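Local coordinates for protein D-mannose isomerase (Marinomonas mediterranea, PDB 5X32) that catalyses the reversible isomerisation of D-mannose to D-fructose, and less efficiently that of D-lyxose to D-xylulose, at residues A[139-144]-A[196-201]; A[148-153]-A[225-230]; A[206-211]-A[268-273]. One frame throughout, in Å; residues are numbered along the deposited sequence.

Interaction 1 (A[139-144]-A[196-201]); sequences VTYDLL and LDRAKL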
loop_
_atom_site.group_PDB
_atom_site.type_symbol
_atom_site.label_atom_id
_atom_site.label_comp_id
_atom_site.label_asym_id
_atom_site.label_seq_id
_atom_site.Cartn_x
_atom_site.Cartn_y
_atom_site.Cartn_z
ATOM N N VAL A 139 -11.705 -18.043 1.158
ATOM C CA VAL A 139 -13.059 -17.639 0.795
ATOM C C VAL A 139 -12.994 -16.399 -0.080
ATOM O O VAL A 139 -13.603 -16.342 -1.153
ATOM C CB VAL A 139 -13.949 -17.299 2.011
ATOM C CG1 VAL A 139 -15.306 -16.747 1.525
ATOM C CG2 VAL A 139 -14.129 -18.500 2.929
ATOM N N THR A 140 -12.206 -15.422 0.368
ATOM C CA THR A 140 -12.201 -14.116 -0.274
ATOM C C THR A 140 -11.633 -14.220 -1.676
ATOM O O THR A 140 -12.166 -13.626 -2.633
ATOM C CB THR A 140 -11.412 -13.107 0.558
ATOM O OG1 THR A 140 -11.920 -13.126 1.899
ATOM C CG2 THR A 140 -11.567 -11.705 -0.018
ATOM N N TYR A 141 -10.606 -15.046 -1.811
ATOM C CA TYR A 141 -10.038 -15.283 -3.124
ATOM C C TYR A 141 -11.136 -15.768 -4.082
ATOM O O TYR A 141 -11.232 -15.278 -5.213
ATOM C CB TYR A 141 -8.879 -16.296 -3.043
ATOM C CG TYR A 141 -8.187 -16.506 -4.365
ATOM C CD1 TYR A 141 -8.630 -17.470 -5.256
ATOM C CD2 TYR A 141 -7.103 -15.723 -4.735
ATOM C CE1 TYR A 141 -8.001 -17.659 -6.469
ATOM C CE2 TYR A 141 -6.467 -15.904 -5.941
ATOM C CZ TYR A 141 -6.917 -16.870 -6.810
ATOM O OH TYR A 141 -6.289 -17.052 -8.030
ATOM N N ASP A 142 -12.026 -16.646 -3.612
ATOM C CA ASP A 142 -13.007 -17.182 -4.543
ATOM C C ASP A 142 -14.098 -16.174 -4.842
ATOM O O ASP A 142 -14.580 -16.126 -5.983
ATOM C CB ASP A 142 -13.624 -18.489 -4.025
ATOM C CG ASP A 142 -12.585 -19.465 -3.527
ATOM O OD1 ASP A 142 -11.684 -19.847 -4.318
ATOM O OD2 ASP A 142 -12.730 -19.931 -2.383
ATOM N N LEU A 143 -14.391 -15.295 -3.881
ATOM C CA LEU A 143 -15.313 -14.207 -4.145
ATOM C C LEU A 143 -14.783 -13.403 -5.320
ATOM O O LEU A 143 -15.536 -13.011 -6.216
ATOM C CB LEU A 143 -15.465 -13.327 -2.917
ATOM C CG LEU A 143 -16.237 -12.027 -3.126
ATOM C CD1 LEU A 143 -17.677 -12.280 -3.497
ATOM C CD2 LEU A 143 -16.186 -11.205 -1.855
ATOM N N LEU A 144 -13.462 -13.280 -5.372
ATOM C CA LEU A 144 -12.836 -12.437 -6.361
ATOM C C LEU A 144 -12.854 -13.200 -7.666
ATOM O O LEU A 144 -13.260 -12.660 -8.709
ATOM C CB LEU A 144 -11.419 -12.103 -5.888
ATOM C CG LEU A 144 -11.243 -10.801 -5.107
ATOM C CD1 LEU A 144 -9.985 -10.850 -4.286
ATOM C CD2 LEU A 144 -11.180 -9.633 -6.089
ATOM N N LEU A 196 0.819 -17.319 -5.112
ATOM C CA LEU A 196 2.052 -16.827 -5.707
ATOM C C LEU A 196 1.924 -16.843 -7.220
ATOM O O LEU A 196 2.406 -15.922 -7.892
ATOM C CB LEU A 196 3.258 -17.643 -5.240
ATOM C CG LEU A 196 4.611 -17.239 -5.826
ATOM C CD1 LEU A 196 4.870 -15.758 -5.630
ATOM C CD2 LEU A 196 5.725 -18.043 -5.173
ATOM N N ASP A 197 1.256 -17.859 -7.765
ATOM C CA ASP A 197 1.117 -17.924 -9.218
ATOM C C ASP A 197 0.234 -16.785 -9.738
ATOM O O ASP A 197 0.522 -16.162 -10.783
ATOM C CB ASP A 197 0.554 -19.277 -9.642
ATOM C CG ASP A 197 1.562 -20.408 -9.468
ATOM O OD1 ASP A 197 2.775 -20.115 -9.341
ATOM O OD2 ASP A 197 1.138 -21.588 -9.416
ATOM N N ARG A 198 -0.803 -16.452 -8.980
ATOM C CA ARG A 198 -1.658 -15.344 -9.394
ATOM C C ARG A 198 -0.888 -14.002 -9.269
ATOM O O ARG A 198 -0.981 -13.125 -10.143
ATOM C CB ARG A 198 -2.955 -15.339 -8.576
ATOM C CG ARG A 198 -3.920 -14.240 -8.938
ATOM C CD ARG A 198 -4.234 -14.202 -10.415
ATOM N NE ARG A 198 -4.780 -15.460 -10.922
ATOM C CZ ARG A 198 -6.080 -15.747 -10.950
ATOM N NH1 ARG A 198 -6.970 -14.882 -10.485
ATOM N NH2 ARG A 198 -6.497 -16.907 -11.424
ATOM N N ALA A 199 -0.112 -13.853 -8.195
ATOM C CA ALA A 199 0.671 -12.643 -8.013
ATOM C C ALA A 199 1.602 -12.464 -9.188
ATOM O O ALA A 199 1.677 -11.374 -9.760
ATOM C CB ALA A 199 1.464 -12.687 -6.717
ATOM N N LYS A 200 2.275 -13.535 -9.597
ATOM C CA LYS A 200 3.212 -13.393 -10.709
ATOM C C LYS A 200 2.525 -13.103 -12.040
ATOM O O LYS A 200 3.076 -12.374 -12.886
ATOM C CB LYS A 200 4.097 -14.626 -10.811
ATOM C CG LYS A 200 4.761 -14.972 -9.496
ATOM C CD LYS A 200 5.695 -16.149 -9.643
ATOM C CE LYS A 200 6.424 -16.064 -10.966
ATOM N NZ LYS A 200 7.693 -16.823 -10.958
ATOM N N LEU A 201 1.322 -13.641 -12.213
ATOM C CA LEU A 201 0.551 -13.369 -13.429
ATOM C C LEU A 201 0.130 -11.895 -13.509
ATOM O O LEU A 201 0.201 -11.269 -14.574
ATOM C CB LEU A 201 -0.680 -14.273 -13.495
ATOM C CG LEU A 201 -1.602 -14.104 -14.708
ATOM C CD1 LEU A 201 -0.840 -14.132 -16.012
ATOM C CD2 LEU A 201 -2.726 -15.136 -14.707
#
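Tyr141 lays its phenol oxygen over one face of the Arg198 guanidinium, above its centre, with OH 3.2 Å from Arg198 CZ. The ring itself is turned away from a stack, its plane 46° from that of the guanidinium, and nearly all the close approaches are made by OH. Because OH sits above the flat group, the N-H bonds, which lie in the guanidinium plane, point past it. Tyr141 OH is 3.3 Å from Arg198 NH1, yet the angle is too poor for a hydrogen bond. Both side chains start anti to their backbone nitrogens (chi1 of Tyr141 -176°), which carries them across the distance between helices 133-147 and 193-212: the nearest CA atoms, those of Tyr141 and Arg198, are 10.5 Å apart, a spacing that suits long side chains. Bends at chi2 and chi3 then fold the arginine back, and its CB and CG also lie near Tyr141 OH. The in-plane N-H groups serve other partners. NH2 forms a salt bridge with Glu145, NH1 a weak hydrogen bond with Tyr156 OH, and the cation packs on Trp149. A leucine in place of Arg198 would probably leave Glu145 without its countercharge and the Tyr141 hydroxyl without the flat group beneath it. Leu183 of helix 173-190 touches both residues, in a layer of helices consistent with the (alpha/alpha)6 barrel of the N-acylglucosamine 2-epimerase family.

Interaction 2 (A[148-153]-A[225-230]); sequences FWENKH and NDWQID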
loop_
_atom_site.group_PDB
_atom_site.type_symbol
_atom_site.label_atom_id
_atom_site.label_comp_id
_atom_site.label_asym_id
_atom_site.label_seq_id
_atom_site.Cartn_x
_atom_site.Cartn_y
_atom_site.Cartn_z
ATOM N N PHE A 148 -14.629 -10.886 -9.915
ATOM C CA PHE A 148 -13.712 -9.853 -10.411
ATOM C C PHE A 148 -12.695 -10.384 -11.406
ATOM O O PHE A 148 -12.223 -9.643 -12.270
ATOM C CB PHE A 148 -12.972 -9.168 -9.258
ATOM C CG PHE A 148 -13.856 -8.339 -8.399
ATOM C CD1 PHE A 148 -13.992 -6.981 -8.636
ATOM C CD2 PHE A 148 -14.588 -8.923 -7.365
ATOM C CE1 PHE A 148 -14.838 -6.210 -7.844
ATOM C CE2 PHE A 148 -15.432 -8.167 -6.576
ATOM C CZ PHE A 148 -15.560 -6.811 -6.810
ATOM N N TRP A 149 -12.349 -11.660 -11.275
ATOM C CA TRP A 149 -11.306 -12.224 -12.105
ATOM C C TRP A 149 -11.715 -12.209 -13.568
ATOM O O TRP A 149 -12.801 -12.631 -13.922
ATOM C CB TRP A 149 -10.966 -13.644 -11.664
ATOM C CG TRP A 149 -9.898 -14.249 -12.505
ATOM C CD1 TRP A 149 -9.976 -15.415 -13.197
ATOM C CD2 TRP A 149 -8.592 -13.713 -12.767
ATOM N NE1 TRP A 149 -8.803 -15.650 -13.869
ATOM C CE2 TRP A 149 -7.933 -14.621 -13.621
ATOM C CE3 TRP A 149 -7.912 -12.560 -12.355
ATOM C CZ2 TRP A 149 -6.627 -14.414 -14.076
ATOM C CZ3 TRP A 149 -6.611 -12.356 -12.814
ATOM C CH2 TRP A 149 -5.985 -13.286 -13.658
ATOM N N GLU A 150 -10.851 -11.678 -14.412
ATOM C CA GLU A 150 -11.163 -11.587 -15.825
ATOM C C GLU A 150 -10.132 -12.398 -16.604
ATOM O O GLU A 150 -9.164 -11.852 -17.145
ATOM C CB GLU A 150 -11.184 -10.136 -16.279
ATOM C CG GLU A 150 -12.511 -9.462 -16.091
ATOM C CD GLU A 150 -12.566 -8.103 -16.768
ATOM O OE1 GLU A 150 -11.697 -7.245 -16.482
ATOM O OE2 GLU A 150 -13.501 -7.877 -17.564
ATOM N N ASN A 151 -10.359 -13.708 -16.646
ATOM C CA ASN A 151 -9.396 -14.662 -17.173
ATOM C C ASN A 151 -8.838 -14.360 -18.560
ATOM O O ASN A 151 -7.685 -14.684 -18.837
ATOM C CB ASN A 151 -10.007 -16.058 -17.176
ATOM C CG ASN A 151 -8.950 -17.144 -17.265
ATOM O OD1 ASN A 151 -8.478 -17.664 -16.248
ATOM N ND2 ASN A 151 -8.570 -17.495 -18.492
ATOM N N LYS A 152 -9.619 -13.717 -19.419
ATOM C CA LYS A 152 -9.160 -13.520 -20.785
ATOM C C LYS A 152 -8.134 -12.380 -20.880
ATOM O O LYS A 152 -7.406 -12.259 -21.879
ATOM C CB LYS A 152 -10.362 -13.242 -21.701
ATOM C CG LYS A 152 -10.151 -12.158 -22.758
ATOM C CD LYS A 152 -11.447 -11.676 -23.395
ATOM C CE LYS A 152 -11.184 -10.637 -24.485
ATOM N NZ LYS A 152 -12.300 -9.653 -24.526
ATOM N N HIS A 153 -8.030 -11.591 -19.810
ATOM C CA HIS A 153 -7.038 -10.516 -19.732
ATOM C C HIS A 153 -5.997 -10.754 -18.657
ATOM O O HIS A 153 -4.980 -10.064 -18.612
ATOM C CB HIS A 153 -7.722 -9.184 -19.490
ATOM C CG HIS A 153 -8.547 -8.718 -20.644
ATOM N ND1 HIS A 153 -8.002 -8.079 -21.736
ATOM C CD2 HIS A 153 -9.879 -8.787 -20.873
ATOM C CE1 HIS A 153 -8.963 -7.776 -22.589
ATOM N NE2 HIS A 153 -10.111 -8.195 -22.090
ATOM N N ASN A 225 -12.536 -0.890 -20.518
ATOM C CA ASN A 225 -12.907 -2.284 -20.250
ATOM C C ASN A 225 -12.321 -3.255 -21.280
ATOM O O ASN A 225 -12.458 -4.466 -21.118
ATOM C CB ASN A 225 -14.429 -2.461 -20.143
ATOM C CG ASN A 225 -15.176 -1.880 -21.316
ATOM O OD1 ASN A 225 -14.777 -0.856 -21.883
ATOM N ND2 ASN A 225 -16.285 -2.523 -21.683
ATOM N N ASP A 226 -11.667 -2.722 -22.319
ATOM C CA ASP A 226 -10.868 -3.538 -23.238
ATOM C C ASP A 226 -9.492 -3.812 -22.659
ATOM O O ASP A 226 -8.781 -4.695 -23.135
ATOM C CB ASP A 226 -10.592 -2.795 -24.556
ATOM C CG ASP A 226 -11.825 -2.499 -25.355
ATOM O OD1 ASP A 226 -12.854 -3.181 -25.145
ATOM O OD2 ASP A 226 -11.739 -1.570 -26.205
ATOM N N TRP A 227 -9.163 -3.070 -21.603
ATOM C CA TRP A 227 -7.808 -2.973 -21.060
ATOM C C TRP A 227 -6.900 -2.297 -22.093
ATOM O O TRP A 227 -5.697 -2.553 -22.146
ATOM C CB TRP A 227 -7.249 -4.321 -20.614
ATOM C CG TRP A 227 -7.741 -4.741 -19.255
ATOM C CD1 TRP A 227 -8.671 -5.694 -18.983
ATOM C CD2 TRP A 227 -7.322 -4.217 -17.987
ATOM N NE1 TRP A 227 -8.854 -5.807 -17.623
ATOM C CE2 TRP A 227 -8.035 -4.910 -16.991
ATOM C CE3 TRP A 227 -6.407 -3.233 -17.596
ATOM C CZ2 TRP A 227 -7.867 -4.647 -15.627
ATOM C CZ3 TRP A 227 -6.242 -2.970 -16.242
ATOM C CH2 TRP A 227 -6.965 -3.679 -15.276
ATOM N N GLN A 228 -7.499 -1.429 -22.907
ATOM C CA GLN A 228 -6.746 -0.477 -23.721
ATOM C C GLN A 228 -6.549 0.812 -22.932
ATOM O O GLN A 228 -7.331 1.119 -22.036
ATOM C CB GLN A 228 -7.469 -0.186 -25.040
ATOM C CG GLN A 228 -7.430 -1.329 -26.063
ATOM C CD GLN A 228 -6.002 -1.714 -26.480
ATOM O OE1 GLN A 228 -5.487 -2.766 -26.080
ATOM N NE2 GLN A 228 -5.356 -0.851 -27.273
ATOM N N ILE A 229 -5.525 1.587 -23.262
ATOM C CA ILE A 229 -5.247 2.771 -22.466
ATOM C C ILE A 229 -6.270 3.873 -22.687
ATOM O O ILE A 229 -6.520 4.302 -23.814
ATOM C CB ILE A 229 -3.849 3.333 -22.736
ATOM C CG1 ILE A 229 -2.808 2.488 -22.009
ATOM C CG2 ILE A 229 -3.734 4.770 -22.227
ATOM C CD1 ILE A 229 -1.468 3.201 -21.828
ATOM N N ASP A 230 -6.846 4.317 -21.572
ATOM C CA ASP A 230 -7.693 5.499 -21.522
ATOM C C ASP A 230 -6.841 6.742 -21.282
ATOM O O ASP A 230 -6.365 6.965 -20.167
ATOM C CB ASP A 230 -8.737 5.354 -20.411
ATOM C CG ASP A 230 -9.825 6.417 -20.485
ATOM O OD1 ASP A 230 -9.629 7.443 -21.184
ATOM O OD2 ASP A 230 -10.886 6.227 -19.842
#
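His153 packs from CB to ring tip on Trp227 and Asp226. CB lies 3.7 Å from Trp227 CD1, and CG comes to 3.5 Å from that same indole carbon, which sits over one face of the imidazole, toward the rim. Farther out ND1 is equally near Trp227 CD1 and Asp226 O, 3.7 Å from each. At the tip CE1 approaches Asp226 O to 3.1 Å, and the outer end of the ring is nearer this carbonyl oxygen than the indole. The imidazole and the five-membered ring of Trp227 are inclined at 47°, neither stacked nor edge-to-face, with centroids 4.8 Å apart. Lys152 CG packs on the opposite imidazole face. With CG anti to its carbonyl carbon, Trp227 brings its pyrrole side to this strip, and NE1 gives a weak hydrogen bond of 3.4 Å to Glu150 OE1, its N-H...O angle 154°. The acceptor lies at the indole edge, but the carboxylate plane is tilted 52° from the ring. Glu150 reaches it with an extended chain. Tryptophan suits this place because it offers an aromatic carbon to His153 and a polar N-H to Glu150. The chemistry implies a join made chiefly by ring packing; the salt bridge from Arg171 is probably the stronger hold on Glu150 OE1, the indole N-H adding a weak one.

Interaction 3 (A[206-211]-A[268-273]); sequences ICQKQA and ENWYLP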
loop_
_atom_site.group_PDB
_atom_site.type_symbol
_atom_site.label_atom_id
_atom_site.label_comp_id
_atom_site.label_asym_id
_atom_site.label_seq_id
_atom_site.Cartn_x
_atom_site.Cartn_y
_atom_site.Cartn_z
ATOM N N ILE A 206 0.625 -6.450 -15.735
ATOM C CA ILE A 206 0.620 -5.017 -15.518
ATOM C C ILE A 206 1.973 -4.460 -15.956
ATOM O O ILE A 206 2.047 -3.513 -16.755
ATOM C CB ILE A 206 0.325 -4.669 -14.042
ATOM C CG1 ILE A 206 -1.093 -5.099 -13.676
ATOM C CG2 ILE A 206 0.490 -3.185 -13.808
ATOM C CD1 ILE A 206 -2.141 -4.311 -14.404
ATOM N N CYS A 207 3.040 -5.070 -15.453
ATOM C CA CYS A 207 4.379 -4.576 -15.717
ATOM C C CYS A 207 4.930 -4.895 -17.103
ATOM O O CYS A 207 5.830 -4.209 -17.562
ATOM C CB CYS A 207 5.340 -5.131 -14.671
ATOM S SG CYS A 207 5.060 -4.428 -13.062
ATOM N N GLN A 208 4.408 -5.916 -17.780
ATOM C CA GLN A 208 4.820 -6.128 -19.161
ATOM C C GLN A 208 3.737 -5.730 -20.144
ATOM O O GLN A 208 3.894 -4.741 -20.863
ATOM C CB GLN A 208 5.245 -7.569 -19.383
ATOM C CG GLN A 208 6.645 -7.740 -18.914
ATOM C CD GLN A 208 7.290 -9.036 -19.329
ATOM O OE1 GLN A 208 6.646 -10.067 -19.376
ATOM N NE2 GLN A 208 8.595 -8.982 -19.631
ATOM N N LYS A 209 2.621 -6.462 -20.134
ATOM C CA LYS A 209 1.607 -6.252 -21.157
ATOM C C LYS A 209 1.018 -4.858 -21.079
ATOM O O LYS A 209 1.153 -4.084 -22.025
ATOM C CB LYS A 209 0.476 -7.252 -21.059
ATOM C CG LYS A 209 -0.577 -6.973 -22.124
ATOM C CD LYS A 209 -1.575 -8.109 -22.244
ATOM C CE LYS A 209 -2.312 -8.385 -20.924
ATOM N NZ LYS A 209 -3.743 -8.731 -21.150
ATOM N N GLN A 210 0.373 -4.527 -19.964
ATOM C CA GLN A 210 -0.259 -3.213 -19.857
ATOM C C GLN A 210 0.734 -2.059 -19.947
ATOM O O GLN A 210 0.387 -0.987 -20.439
ATOM C CB GLN A 210 -1.072 -3.102 -18.568
ATOM C CG GLN A 210 -2.239 -4.057 -18.538
ATOM C CD GLN A 210 -3.063 -3.974 -19.804
ATOM O OE1 GLN A 210 -3.254 -4.970 -20.486
ATOM N NE2 GLN A 210 -3.570 -2.787 -20.116
ATOM N N ALA A 211 1.957 -2.274 -19.474
ATOM C CA ALA A 211 2.992 -1.246 -19.566
ATOM C C ALA A 211 3.380 -0.924 -21.011
ATOM O O ALA A 211 3.537 0.248 -21.363
ATOM C CB ALA A 211 4.218 -1.669 -18.778
ATOM N N GLU A 268 12.591 -14.646 -12.007
ATOM C CA GLU A 268 12.218 -14.430 -13.399
ATOM C C GLU A 268 13.182 -13.401 -13.978
ATOM O O GLU A 268 13.381 -12.340 -13.377
ATOM C CB GLU A 268 10.779 -13.934 -13.513
ATOM C CG GLU A 268 9.966 -14.613 -14.596
ATOM C CD GLU A 268 9.360 -15.925 -14.123
ATOM O OE1 GLU A 268 8.599 -15.919 -13.133
ATOM O OE2 GLU A 268 9.646 -16.970 -14.734
ATOM N N ASN A 269 13.774 -13.687 -15.138
ATOM C CA ASN A 269 14.928 -12.909 -15.566
ATOM C C ASN A 269 14.610 -11.472 -16.028
ATOM O O ASN A 269 15.530 -10.678 -16.230
ATOM C CB ASN A 269 15.740 -13.660 -16.646
ATOM C CG ASN A 269 14.991 -13.854 -17.962
ATOM O OD1 ASN A 269 14.012 -13.160 -18.256
ATOM N ND2 ASN A 269 15.502 -14.766 -18.796
ATOM N N TRP A 270 13.335 -11.124 -16.189
ATOM C CA TRP A 270 12.978 -9.741 -16.534
ATOM C C TRP A 270 12.657 -8.868 -15.301
ATOM O O TRP A 270 12.576 -7.636 -15.406
ATOM C CB TRP A 270 11.781 -9.709 -17.493
ATOM C CG TRP A 270 10.484 -10.225 -16.901
ATOM C CD1 TRP A 270 10.047 -11.510 -16.910
ATOM C CD2 TRP A 270 9.456 -9.459 -16.241
ATOM N NE1 TRP A 270 8.824 -11.603 -16.291
ATOM C CE2 TRP A 270 8.438 -10.358 -15.874
ATOM C CE3 TRP A 270 9.306 -8.108 -15.918
ATOM C CZ2 TRP A 270 7.280 -9.950 -15.206
ATOM C CZ3 TRP A 270 8.152 -7.707 -15.243
ATOM C CH2 TRP A 270 7.158 -8.625 -14.902
ATOM N N TYR A 271 12.491 -9.500 -14.137
ATOM C CA TYR A 271 12.110 -8.783 -12.917
ATOM C C TYR A 271 13.060 -7.628 -12.596
ATOM O O TYR A 271 12.641 -6.466 -12.518
ATOM C CB TYR A 271 12.059 -9.739 -11.735
ATOM C CG TYR A 271 10.796 -10.552 -11.669
ATOM C CD1 TYR A 271 9.736 -10.294 -12.527
ATOM C CD2 TYR A 271 10.658 -11.586 -10.744
ATOM C CE1 TYR A 271 8.573 -11.043 -12.459
ATOM C CE2 TYR A 271 9.506 -12.334 -10.671
ATOM C CZ TYR A 271 8.466 -12.062 -11.535
ATOM O OH TYR A 271 7.310 -12.807 -11.483
ATOM N N LEU A 272 14.341 -7.950 -12.423
ATOM C CA LEU A 272 15.318 -6.947 -12.017
ATOM C C LEU A 272 15.539 -5.856 -13.063
ATOM O O LEU A 272 15.575 -4.691 -12.701
ATOM C CB LEU A 272 16.646 -7.608 -11.656
ATOM C CG LEU A 272 17.699 -6.637 -11.145
ATOM C CD1 LEU A 272 17.169 -5.940 -9.900
ATOM C CD2 LEU A 272 18.967 -7.389 -10.809
ATOM N N PRO A 273 15.704 -6.213 -14.358
ATOM C CA PRO A 273 15.817 -5.099 -15.307
ATOM C C PRO A 273 14.570 -4.203 -15.358
ATOM O O PRO A 273 14.695 -2.994 -15.574
ATOM C CB PRO A 273 16.031 -5.798 -16.652
ATOM C CG PRO A 273 16.655 -7.080 -16.297
ATOM C CD PRO A 273 16.080 -7.495 -14.984
#
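Cys207 and Gln208, in a wider pi-type turn of helix 193-212, face Trp270 of segment 268-273, with the CA atoms of Gln208 and Trp270 9.3 Å apart. Across that distance both Trp270 and Gln208 reach. The indole CG stands between the backbone N and the carbonyl carbon, and this chi1 of 66° lays the ring alongside Gln208. Gln208 spreads along one face: CG lies over the six-membered ring, 4.0 Å from its centroid and 10° off the normal, a CH-pi contact. Beyond it the extended chain sets the amide nearly flat on the indole, the two planes 14° apart. NE2 comes to 3.5 Å from Trp270 CD2, above the ring and toward its rim, so the amide stacks on the pi surface with OE1 lying toward the indole nitrogen side. Tyr271 CD1 covers the opposite face, over the centre. Cys207 comes in at the rim instead, its CB 3.9 Å from Trp270 CZ3. A small residue fits there, since Trp255 of helix 249-265 also packs on it. Glutamine suits the outer position because its methylene and amide can lie on an aromatic face while the group remains polar. The Cys207 side chain lies about 9 Å from that of His251, a probable proton donor/acceptor. The contact joins helix 193-212 to the turn after helix 249-265, neighbouring parts of what is probably an (alpha/alpha)6 barrel, as in this family.

In the fold
The three contacts lie in one helical fold, their centres 16 to 19 Å apart. Interactions 1 and 3 share helix 193-212 and come in series along the chain, joined by the salt bridge from Lys200 to Glu268. Interaction 2 crosses both, since its segments alternate with theirs. Strand 149-150 directly follows helix 133-147, and Leu144 O probably accepts a hydrogen bond from Trp149 N, tying interactions 1 and 2. Toward interaction 3, Gln210 and Lys209 probably donate hydrogen bonds to the carbonyl oxygens of Trp227 and His153. Helix 193-212 thus ties the neighbouring helices to segments 148-153 and 225-230, where the Trp227 side chain lies about 12 Å from that of His251.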